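Local coordinates for UspA1 (Moraxella catarrhalis, PDB 3NTN), which is a trimeric autotransporter adhesin of the bacterial outer membrane that probably attaches the cell to host fibronectin and the receptor CEACAM1, at residues 21-26 with 36-41; 67-72 with 83-88; 98-103 with 114-119. One frame throughout, in Å; residues are numbered along the deposited sequence. Where two conformers were deposited one is given.

Overall arrangement
Followed from the N terminus, the head of UspA1 is a chain wound coil upon coil, each coil adding one strand to a parallel sheet, and each of the three contacts closes a single turn. Contact 1 joins strands 25-26 and 40-42, its chain returning by way of strand 33-34. Strand 55-57 then separates it from contact 2, which pairs 69-71 with 83-85 after a passage through 75-77. Contact 3 pairs 99-101 with 115-117. The loops follow in series, and none nests in or crosses another. Contacts 1 and 2 have centres about 17 Å apart and do not touch, whereas contacts 2 and 3 abut because strands 83-85 and 99-101 are neighbours. Helix 182-217 comes later in the chain.

Contact 1: 21-26 with 36-41; sequences GRNSTV and GTDSTI
I41 and T25 lock two successive coils together where their short parallel strands begin: I41 N donates to T25 O at 2.7 Å, with the N-H pointing almost straight at the oxygen (168°). On the face opposite T25, the δ-methyl CD1 of I41 lies 4.3 Å from CG2 of V26, one bulky side chain above the next. T25 N also reaches back to S39 O (3.0 Å). Its hydroxyl, held anti to the carbonyl carbon (chi1 -56°), gives a hydrogen bond to a water that in turn donates to N23 O and S39 O, so a single solvent molecule bridges the two coils. T37 works at the other end, within a type II turn that repeats the one at G21-S24. Its CG2 sits over one face of the R22 guanidinium, 3.8 Å from NH2, while its OG1 shares a second water with R22 N. Next to it D38 N binds R22 O (2.8 Å), and N23 ND2 meets D38 OD1 at 2.7 Å, amide and carboxylate nearly coplanar. The other carboxylate oxygen of D38 forms a salt bridge with R45 of the second subunit. Such stacking of equivalent turns fits the left-handed parallel beta-roll of YadA-like heads. Strand 10-11 continues the sheet beyond S24 and V26, strands 33-34 and 48-49 pack beneath I41, and the second subunit lies against T25 and T40.

Contact 2: 67-72 with 83-88; sequences NAVALG and VAIGSN
V69 and V83 adopt the same rotamer, CG1 anti to the backbone N (chi1 171° and 170°), and therefore stack as near copies, with CG2 of V83 4.0 Å from CB of V69. The next pair differs: L71 sends CG anti to its nitrogen, whereas I85 holds CG1 beside the nitrogen (chi1 -62°), which lays that carbon against L71 CB at 4.1 Å. The same I85 CG1 reaches diagonally to CG1 of V69, 4.5 Å off, so one isoleucine branch links both rungs of the apolar ladder. Between the rungs the backbones pair as parallel strands. L71 N donates to A84 O at 3.0 Å and G86 N to L71 O at 3.0 Å, both aimed close to the line of the carbonyl. Beyond L71 and I85 the chain turns a corner at two glycines, G72 and G86, in backbone conformations that suit a residue without a side chain; G72 CA approaches G86 O to 3.3 Å. The matched asparagines N61 and N75 bind the carbonyls of G72 and G86, a repeated corner consistent with the YadA head repeat. A70 and A84 turn inward, onto N75 of strand 75-77, while V69, L71, V83 and I85 face the trimer centre, L71 and I85 meeting both other subunits. Strand 55-57 continues the sheet beyond A68 and A70, and strand 99-101 follows past V83 and I85.

Contact 3: 98-103 with 114-119; sequences VFILGS and SVLLGH
L116 fits its side chain against two residues of the preceding coil: CB abuts CG1 of I100 at 4.2 Å, while the tip CD1 comes to 4.3 Å from CG1 of V98. V98 in turn, with CG1 anti to the backbone N (chi1 171°), lowers that methyl onto S114 O, 3.7 Å away, so that this one methyl fills the hollow between the serine carbonyl and the leucine tip. On the other face of the sheet the bumps fit differently. L101 and L117 stand one above the other in unlike rotamers. L117 swings CG to the side anti to its carbonyl carbon, which brings its CD2 back to 4.2 Å from L101 CB. V115 rests CG1 on F99 O and leaves CG2 at the phenylalanine's CB rather than its ring. This two-faced packing, with I100 and L116 turned into the coil and F99, L101, V115 and L117 turned out to the trimer centre, belongs to the left-handed parallel beta-roll of trimeric autotransporter heads. A regular run of backbone bonds holds the register: F99 N to S114 O (3.0 Å), L116 N to F99 O (2.9 Å), L101 N to L116 O (2.9 Å) and G118 N to L101 O (2.7 Å), the last two carrying the pairing up to the corner. There G102, bare of side chain, lets G118 O come in beside its CA. Within the trimer L117 meets L117 of both neighbouring subunits, and F99 fits against S103 of the second subunit.

Contact 1: 21-26 with 36-41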
ATOM      1  N   GLY B  21     -14.246  30.388  12.964  1.00 56.28           N
ATOM      2  CA  GLY B  21     -14.637  30.279  11.544  1.00 56.43           C
ATOM      3  C   GLY B  21     -16.140  30.195  11.435  1.00 57.09           C
ATOM      4  O   GLY B  21     -16.789  29.610  12.319  1.00 56.14           O
ATOM      5  N   ARG B  22     -16.713  30.809  10.392  1.00 57.68           N
ATOM      6  CA  ARG B  22     -18.122  30.567  10.043  1.00 57.69           C
ATOM      7  C   ARG B  22     -18.429  29.063   9.951  1.00 55.79           C
ATOM      8  O   ARG B  22     -17.668  28.331   9.328  1.00 54.09           O
ATOM      9  CB  ARG B  22     -18.432  31.237   8.705  1.00 59.65           C
ATOM     10  CG  ARG B  22     -19.912  31.464   8.453  1.00 62.49           C
ATOM     11  CD  ARG B  22     -20.204  32.554   7.380  1.00 70.08           C
ATOM     12  NE  ARG B  22     -19.365  32.476   6.164  1.00 70.36           N
ATOM     13  CZ  ARG B  22     -19.487  31.558   5.211  1.00 69.37           C
ATOM     14  NH1 ARG B  22     -20.423  30.610   5.304  1.00 68.47           N
ATOM     15  NH2 ARG B  22     -18.667  31.582   4.164  1.00 68.54           N
ATOM     16  N   ASN B  23     -19.553  28.624  10.539  1.00 56.29           N
ATOM     17  CA  ASN B  23     -19.951  27.197  10.670  1.00 55.43           C
ATOM     18  C   ASN B  23     -18.902  26.286  11.331  1.00 54.12           C
ATOM     19  O   ASN B  23     -18.965  25.039  11.176  1.00 53.41           O
ATOM     20  CB  ASN B  23     -20.273  26.536   9.312  1.00 55.98           C
ATOM     21  CG  ASN B  23     -21.200  27.347   8.431  1.00 60.71           C
ATOM     22  OD1 ASN B  23     -22.258  27.837   8.861  1.00 62.81           O
ATOM     23  ND2 ASN B  23     -20.825  27.462   7.160  1.00 63.80           N
ATOM     24  N   SER B  24     -17.901  26.865  11.997  1.00 53.25           N
ATOM     25  CA  SER B  24     -16.877  26.028  12.628  1.00 51.64           C
ATOM     26  C   SER B  24     -17.406  25.406  13.950  1.00 50.67           C
ATOM     27  O   SER B  24     -18.324  25.942  14.579  1.00 51.14           O
ATOM     28  CB  SER B  24     -15.602  26.809  12.885  1.00 51.06           C
ATOM     29  OG  SER B  24     -15.874  27.837  13.832  1.00 53.81           O
ATOM     30  N   THR B  25     -16.787  24.299  14.352  1.00 48.93           N
ATOM     31  CA  THR B  25     -17.168  23.539  15.517  1.00 48.13           C
ATOM     32  C   THR B  25     -15.918  23.113  16.300  1.00 47.84           C
ATOM     33  O   THR B  25     -14.992  22.532  15.739  1.00 49.36           O
ATOM     34  CB  THR B  25     -17.918  22.253  15.066  1.00 47.68           C
ATOM     35  OG1 THR B  25     -19.041  22.602  14.240  1.00 48.63           O
ATOM     36  CG2 THR B  25     -18.411  21.431  16.272  1.00 46.81           C
ATOM     37  N   VAL B  26     -15.903  23.358  17.591  1.00 47.58           N
ATOM     38  CA  VAL B  26     -14.990  22.680  18.498  1.00 48.35           C
ATOM     39  C   VAL B  26     -15.864  21.958  19.558  1.00 48.10           C
ATOM     40  O   VAL B  26     -16.510  22.604  20.367  1.00 49.29           O
ATOM     41  CB  VAL B  26     -14.026  23.679  19.242  1.00 48.29           C
ATOM     42  CG1 VAL B  26     -13.149  22.929  20.229  1.00 49.09           C
ATOM     43  CG2 VAL B  26     -13.203  24.488  18.270  1.00 48.93           C
ATOM     44  N   GLY B  36     -11.123  27.961  10.241  1.00 54.84           N
ATOM     45  CA  GLY B  36     -11.597  27.914   8.875  1.00 54.41           C
ATOM     46  C   GLY B  36     -13.104  27.829   8.766  1.00 53.61           C
ATOM     47  O   GLY B  36     -13.795  27.338   9.660  1.00 52.69           O
ATOM     48  N   THR B  37     -13.625  28.305   7.651  1.00 53.93           N
ATOM     49  CA  THR B  37     -15.016  28.103   7.342  1.00 54.32           C
ATOM     50  C   THR B  37     -15.346  26.592   7.337  1.00 53.65           C
ATOM     51  O   THR B  37     -14.624  25.794   6.741  1.00 53.63           O
ATOM     52  CB  THR B  37     -15.338  28.798   6.025  1.00 55.98           C
ATOM     53  OG1 THR B  37     -15.036  30.198   6.163  1.00 56.18           O
ATOM     54  CG2 THR B  37     -16.810  28.630   5.631  1.00 54.17           C
ATOM     55  N   ASP B  38     -16.384  26.181   8.063  1.00 53.33           N
ATOM     56  CA  ASP B  38     -16.751  24.761   8.101  1.00 52.77           C
ATOM     57  C   ASP B  38     -15.668  23.869   8.740  1.00 51.22           C
ATOM     58  O   ASP B  38     -15.601  22.638   8.440  1.00 50.92           O
ATOM     59  CB  ASP B  38     -17.054  24.215   6.673  1.00 53.31           C
ATOM     60  CG  ASP B  38     -18.074  25.051   5.910  1.00 57.32           C
ATOM     61  OD1 ASP B  38     -18.951  25.619   6.559  1.00 59.87           O
ATOM     62  OD2 ASP B  38     -18.008  25.123   4.654  1.00 62.31           O
ATOM     63  N   SER B  39     -14.775  24.444   9.553  1.00 50.37           N
ATOM     64  CA  SER B  39     -13.725  23.622  10.185  1.00 48.89           C
ATOM     65  C   SER B  39     -14.286  22.874  11.430  1.00 47.85           C
ATOM     66  O   SER B  39     -15.358  23.206  11.977  1.00 46.92           O
ATOM     67  CB  SER B  39     -12.471  24.426  10.510  1.00 49.22           C
ATOM     68  OG  SER B  39     -12.793  25.474  11.395  1.00 50.51           O
ATOM     69  N   THR B  40     -13.587  21.833  11.835  1.00 46.05           N
ATOM     70  CA  THR B  40     -14.097  21.005  12.920  1.00 45.79           C
ATOM     71  C   THR B  40     -12.961  20.480  13.791  1.00 45.45           C
ATOM     72  O   THR B  40     -11.996  19.903  13.303  1.00 43.68           O
ATOM     73  CB  THR B  40     -14.894  19.779  12.375  1.00 44.35           C
ATOM     74  OG1 THR B  40     -16.013  20.213  11.624  1.00 46.65           O
ATOM     75  CG2 THR B  40     -15.388  18.900  13.492  1.00 44.16           C
ATOM     76  N   ILE B  41     -13.097  20.664  15.091  1.00 46.44           N
ATOM     77  CA  ILE B  41     -12.221  19.932  16.007  1.00 46.62           C
ATOM     78  C   ILE B  41     -13.104  19.100  16.910  1.00 46.58           C
ATOM     79  O   ILE B  41     -14.009  19.614  17.545  1.00 47.61           O
ATOM     80  CB  ILE B  41     -11.279  20.844  16.767  1.00 47.21           C
ATOM     81  CG1 ILE B  41     -10.381  21.598  15.777  1.00 48.01           C
ATOM     82  CG2 ILE B  41     -10.453  20.062  17.800  1.00 45.22           C
ATOM     83  CD1 ILE B  41      -9.782  22.854  16.328  1.00 46.90           C
TER
HETATM   84  O   HOH W   1     -15.084  31.859   8.239  1.00 24.10           O
HETATM   85  O   HOH W   2     -17.995  22.748  11.785  1.00 23.80           O

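Contact 2: 67-72 with 83-88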
ATOM      1  N   ASN B  67      -9.638  21.277   3.353  1.00 46.04           N
ATOM      2  CA  ASN B  67     -10.005  19.830   3.409  1.00 45.41           C
ATOM      3  C   ASN B  67      -8.993  18.917   4.116  1.00 43.39           C
ATOM      4  O   ASN B  67      -9.109  17.701   4.065  1.00 43.57           O
ATOM      5  CB  ASN B  67     -10.394  19.258   2.031  1.00 45.16           C
ATOM      6  CG  ASN B  67     -11.258  20.218   1.229  1.00 48.84           C
ATOM      7  OD1 ASN B  67     -12.273  20.751   1.729  1.00 52.19           O
ATOM      8  ND2 ASN B  67     -10.866  20.453  -0.024  1.00 44.72           N
ATOM      9  N   ALA B  68      -8.045  19.518   4.822  1.00 43.62           N
ATOM     10  CA  ALA B  68      -7.061  18.783   5.626  1.00 41.91           C
ATOM     11  C   ALA B  68      -7.745  17.894   6.634  1.00 40.46           C
ATOM     12  O   ALA B  68      -8.725  18.276   7.235  1.00 39.71           O
ATOM     13  CB  ALA B  68      -6.066  19.778   6.343  1.00 40.54           C
ATOM     14  N   VAL B  69      -7.196  16.696   6.819  1.00 41.63           N
ATOM     15  CA  VAL B  69      -7.629  15.776   7.868  1.00 40.51           C
ATOM     16  C   VAL B  69      -6.359  15.482   8.642  1.00 42.10           C
ATOM     17  O   VAL B  69      -5.342  15.048   8.058  1.00 43.21           O
ATOM     18  CB  VAL B  69      -8.249  14.466   7.283  1.00 40.78           C
ATOM     19  CG1 VAL B  69      -8.493  13.410   8.389  1.00 37.96           C
ATOM     20  CG2 VAL B  69      -9.506  14.769   6.539  1.00 39.81           C
ATOM     21  N   ALA B  70      -6.381  15.752   9.949  1.00 41.31           N
ATOM     22  CA  ALA B  70      -5.193  15.553  10.781  1.00 40.82           C
ATOM     23  C   ALA B  70      -5.696  14.894  12.071  1.00 40.96           C
ATOM     24  O   ALA B  70      -6.377  15.522  12.905  1.00 42.27           O
ATOM     25  CB  ALA B  70      -4.519  16.882  11.068  1.00 40.69           C
ATOM     26  N   LEU B  71      -5.387  13.626  12.236  1.00 40.48           N
ATOM     27  CA  LEU B  71      -6.066  12.866  13.263  1.00 40.36           C
ATOM     28  C   LEU B  71      -5.022  12.069  14.025  1.00 40.47           C
ATOM     29  O   LEU B  71      -4.380  11.208  13.443  1.00 41.47           O
ATOM     30  CB  LEU B  71      -7.128  11.986  12.584  1.00 39.90           C
ATOM     31  CG  LEU B  71      -7.970  10.922  13.295  1.00 43.14           C
ATOM     32  CD1 LEU B  71      -8.639  11.443  14.559  1.00 45.86           C
ATOM     33  CD2 LEU B  71      -9.028  10.338  12.307  1.00 43.13           C
ATOM     34  N   GLY B  72      -4.815  12.402  15.303  1.00 39.57           N
ATOM     35  CA  GLY B  72      -3.908  11.659  16.176  1.00 39.78           C
ATOM     36  C   GLY B  72      -3.073  12.630  16.983  1.00 40.53           C
ATOM     37  O   GLY B  72      -3.598  13.603  17.513  1.00 41.16           O
ATOM     38  N   VAL B  83      -4.008  14.516   3.887  1.00 41.26           N
ATOM     39  CA  VAL B  83      -4.474  13.756   5.064  1.00 40.52           C
ATOM     40  C   VAL B  83      -3.246  13.281   5.854  1.00 40.15           C
ATOM     41  O   VAL B  83      -2.276  12.847   5.262  1.00 41.14           O
ATOM     42  CB  VAL B  83      -5.343  12.559   4.578  1.00 40.79           C
ATOM     43  CG1 VAL B  83      -5.688  11.553   5.723  1.00 37.86           C
ATOM     44  CG2 VAL B  83      -6.600  13.085   3.890  1.00 41.46           C
ATOM     45  N   ALA B  84      -3.272  13.369   7.178  1.00 41.06           N
ATOM     46  CA  ALA B  84      -2.296  12.658   8.011  1.00 40.48           C
ATOM     47  C   ALA B  84      -3.013  12.037   9.198  1.00 41.75           C
ATOM     48  O   ALA B  84      -3.621  12.750  10.010  1.00 43.56           O
ATOM     49  CB  ALA B  84      -1.254  13.600   8.526  1.00 40.94           C
ATOM     50  N   ILE B  85      -2.886  10.713   9.354  1.00 41.20           N
ATOM     51  CA  ILE B  85      -3.484  10.038  10.465  1.00 39.70           C
ATOM     52  C   ILE B  85      -2.377   9.255  11.097  1.00 41.46           C
ATOM     53  O   ILE B  85      -1.665   8.528  10.396  1.00 42.14           O
ATOM     54  CB  ILE B  85      -4.632   9.133  10.006  1.00 39.32           C
ATOM     55  CG1 ILE B  85      -5.735   9.986   9.339  1.00 39.28           C
ATOM     56  CG2 ILE B  85      -5.245   8.265  11.213  1.00 35.64           C
ATOM     57  CD1 ILE B  85      -6.798   9.137   8.626  1.00 43.75           C
ATOM     58  N   GLY B  86      -2.240   9.384  12.421  1.00 42.52           N
ATOM     59  CA  GLY B  86      -1.245   8.654  13.202  1.00 43.12           C
ATOM     60  C   GLY B  86      -0.524   9.669  14.072  1.00 45.71           C
ATOM     61  O   GLY B  86      -1.172  10.365  14.805  1.00 46.90           O
ATOM     62  N   SER B  87       0.790   9.845  13.889  1.00 46.45           N
ATOM     63  CA  SER B  87       1.669  10.523  14.872  1.00 49.19           C
ATOM     64  C   SER B  87       2.887  11.196  14.271  1.00 49.40           C
ATOM     65  O   SER B  87       3.551  10.603  13.442  1.00 47.66           O
ATOM     66  CB  SER B  87       2.186   9.491  15.847  1.00 50.72           C
ATOM     67  OG  SER B  87       1.557   9.698  17.063  1.00 55.65           O
ATOM     68  N   ASN B  88       3.201  12.426  14.696  1.00 52.11           N
ATOM     69  CA  ASN B  88       4.373  13.163  14.148  1.00 53.48           C
ATOM     70  C   ASN B  88       4.501  13.038  12.610  1.00 51.07           C
ATOM     71  O   ASN B  88       5.399  12.361  12.101  1.00 52.49           O
ATOM     72  CB  ASN B  88       5.695  12.710  14.825  1.00 55.70           C
ATOM     73  CG  ASN B  88       5.670  12.870  16.328  1.00 63.54           C
ATOM     74  OD1 ASN B  88       5.802  13.990  16.848  1.00 70.51           O
ATOM     75  ND2 ASN B  88       5.539  11.747  17.056  1.00 68.93           N
TER

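Contact 3: 98-103 with 114-119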
ATOM      1  N   VAL B  98      -1.312  14.688  -0.540  1.00 45.56           N
ATOM      2  CA  VAL B  98      -0.408  13.751   0.062  1.00 44.18           C
ATOM      3  C   VAL B  98      -1.137  13.061   1.210  1.00 41.61           C
ATOM      4  O   VAL B  98      -1.885  13.704   1.933  1.00 40.67           O
ATOM      5  CB  VAL B  98       0.844  14.445   0.516  1.00 45.04           C
ATOM      6  CG1 VAL B  98       1.719  13.495   1.369  1.00 43.61           C
ATOM      7  CG2 VAL B  98       1.593  15.058  -0.702  1.00 46.86           C
ATOM      8  N   PHE B  99      -0.994  11.734   1.299  1.00 40.54           N
ATOM      9  CA  PHE B  99      -1.765  10.925   2.251  1.00 38.50           C
ATOM     10  C   PHE B  99      -0.838  10.114   3.089  1.00 37.17           C
ATOM     11  O   PHE B  99      -0.057   9.360   2.541  1.00 36.57           O
ATOM     12  CB  PHE B  99      -2.761  10.028   1.507  1.00 38.55           C
ATOM     13  CG  PHE B  99      -3.712  10.829   0.611  1.00 41.29           C
ATOM     14  CD1 PHE B  99      -4.938  11.314   1.117  1.00 38.77           C
ATOM     15  CD2 PHE B  99      -3.340  11.173  -0.701  1.00 40.37           C
ATOM     16  CE1 PHE B  99      -5.791  12.082   0.326  1.00 39.27           C
ATOM     17  CE2 PHE B  99      -4.192  11.951  -1.522  1.00 40.67           C
ATOM     18  CZ  PHE B  99      -5.409  12.427  -0.998  1.00 40.63           C
ATOM     19  N   ILE B 100      -0.966  10.255   4.414  1.00 36.75           N
ATOM     20  CA  ILE B 100      -0.116   9.560   5.366  1.00 36.36           C
ATOM     21  C   ILE B 100      -0.933   8.727   6.349  1.00 36.71           C
ATOM     22  O   ILE B 100      -1.815   9.216   7.024  1.00 37.69           O
ATOM     23  CB  ILE B 100       0.737  10.587   6.175  1.00 37.60           C
ATOM     24  CG1 ILE B 100       1.539  11.499   5.202  1.00 37.41           C
ATOM     25  CG2 ILE B 100       1.651   9.847   7.128  1.00 36.63           C
ATOM     26  CD1 ILE B 100       2.246  12.679   5.882  1.00 37.12           C
ATOM     27  N   LEU B 101      -0.651   7.432   6.422  1.00 37.32           N
ATOM     28  CA  LEU B 101      -1.199   6.623   7.505  1.00 37.75           C
ATOM     29  C   LEU B 101       0.038   5.987   8.124  1.00 38.21           C
ATOM     30  O   LEU B 101       0.608   5.075   7.540  1.00 38.71           O
ATOM     31  CB  LEU B 101      -2.205   5.574   6.959  1.00 38.28           C
ATOM     32  CG  LEU B 101      -2.791   4.574   7.976  1.00 37.10           C
ATOM     33  CD1 LEU B 101      -3.633   5.280   9.025  1.00 35.64           C
ATOM     34  CD2 LEU B 101      -3.590   3.478   7.298  1.00 35.89           C
ATOM     35  N   GLY B 102       0.502   6.528   9.245  1.00 38.51           N
ATOM     36  CA  GLY B 102       1.864   6.284   9.683  1.00 39.46           C
ATOM     37  C   GLY B 102       2.258   7.186  10.831  1.00 41.56           C
ATOM     38  O   GLY B 102       1.422   7.961  11.352  1.00 42.63           O
ATOM     39  N   SER B 103       3.521   7.093  11.239  1.00 42.37           N
ATOM     40  CA  SER B 103       4.067   7.879  12.321  1.00 43.48           C
ATOM     41  C   SER B 103       5.517   8.205  12.018  1.00 44.83           C
ATOM     42  O   SER B 103       6.174   7.487  11.274  1.00 43.96           O
ATOM     43  CB  SER B 103       3.992   7.109  13.627  1.00 45.38           C
ATOM     44  OG  SER B 103       4.508   5.805  13.473  1.00 45.67           O
ATOM     45  N   SER B 114       1.888  11.845  -3.201  1.00 46.50           N
ATOM     46  CA  SER B 114       2.574  10.738  -2.560  1.00 43.76           C
ATOM     47  C   SER B 114       1.670  10.065  -1.527  1.00 41.90           C
ATOM     48  O   SER B 114       0.847  10.730  -0.900  1.00 41.84           O
ATOM     49  CB  SER B 114       3.805  11.262  -1.853  1.00 43.27           C
ATOM     50  OG  SER B 114       4.804  11.551  -2.828  1.00 48.38           O
ATOM     51  N   VAL B 115       1.915   8.784  -1.269  1.00 39.69           N
ATOM     52  CA  VAL B 115       1.291   8.087  -0.157  1.00 37.58           C
ATOM     53  C   VAL B 115       2.427   7.568   0.733  1.00 38.22           C
ATOM     54  O   VAL B 115       3.365   6.966   0.250  1.00 39.66           O
ATOM     55  CB  VAL B 115       0.306   6.953  -0.648  1.00 37.16           C
ATOM     56  CG1 VAL B 115      -0.395   6.221   0.505  1.00 34.27           C
ATOM     57  CG2 VAL B 115      -0.759   7.536  -1.598  1.00 36.65           C
ATOM     58  N   LEU B 116       2.367   7.836   2.034  1.00 38.64           N
ATOM     59  CA  LEU B 116       3.277   7.245   2.987  1.00 38.17           C
ATOM     60  C   LEU B 116       2.514   6.301   3.933  1.00 38.14           C
ATOM     61  O   LEU B 116       1.480   6.690   4.531  1.00 37.73           O
ATOM     62  CB  LEU B 116       3.985   8.338   3.779  1.00 38.60           C
ATOM     63  CG  LEU B 116       5.065   9.186   3.074  1.00 41.34           C
ATOM     64  CD1 LEU B 116       4.460  10.247   2.095  1.00 43.66           C
ATOM     65  CD2 LEU B 116       5.898   9.928   4.095  1.00 41.54           C
ATOM     66  N   LEU B 117       3.000   5.060   4.061  1.00 36.82           N
ATOM     67  CA  LEU B 117       2.365   4.130   4.957  1.00 37.04           C
ATOM     68  C   LEU B 117       3.337   3.679   6.020  1.00 37.86           C
ATOM     69  O   LEU B 117       4.438   3.321   5.692  1.00 38.33           O
ATOM     70  CB  LEU B 117       1.903   2.897   4.174  1.00 37.46           C
ATOM     71  CG  LEU B 117       0.883   3.116   3.029  1.00 36.87           C
ATOM     72  CD1 LEU B 117       0.656   1.813   2.362  1.00 34.60           C
ATOM     73  CD2 LEU B 117      -0.478   3.681   3.612  1.00 34.61           C
ATOM     74  N   GLY B 118       2.929   3.650   7.295  1.00 38.28           N
ATOM     75  CA  GLY B 118       3.777   3.082   8.374  1.00 38.32           C
ATOM     76  C   GLY B 118       4.706   4.009   9.138  1.00 39.28           C
ATOM     77  O   GLY B 118       4.918   5.134   8.747  1.00 39.22           O
ATOM     78  N   HIS B 119       5.273   3.461  10.205  1.00 41.22           N
ATOM     79  CA  HIS B 119       6.214   4.128  11.115  0.50 42.12           C
ATOM     80  C   HIS B 119       7.608   4.273  10.493  1.00 43.32           C
ATOM     81  O   HIS B 119       8.149   3.309   9.915  1.00 43.28           O
ATOM     82  CB  HIS B 119       6.282   3.316  12.436  0.50 43.22           C
ATOM     83  CG  HIS B 119       7.282   3.824  13.426  0.50 44.49           C
ATOM     84  ND1 HIS B 119       8.313   3.041  13.907  0.50 47.97           N
ATOM     85  CD2 HIS B 119       7.402   5.024  14.038  0.50 44.70           C
ATOM     86  CE1 HIS B 119       9.028   3.744  14.771  0.50 50.29           C
ATOM     87  NE2 HIS B 119       8.495   4.952  14.865  0.50 49.68           N
TER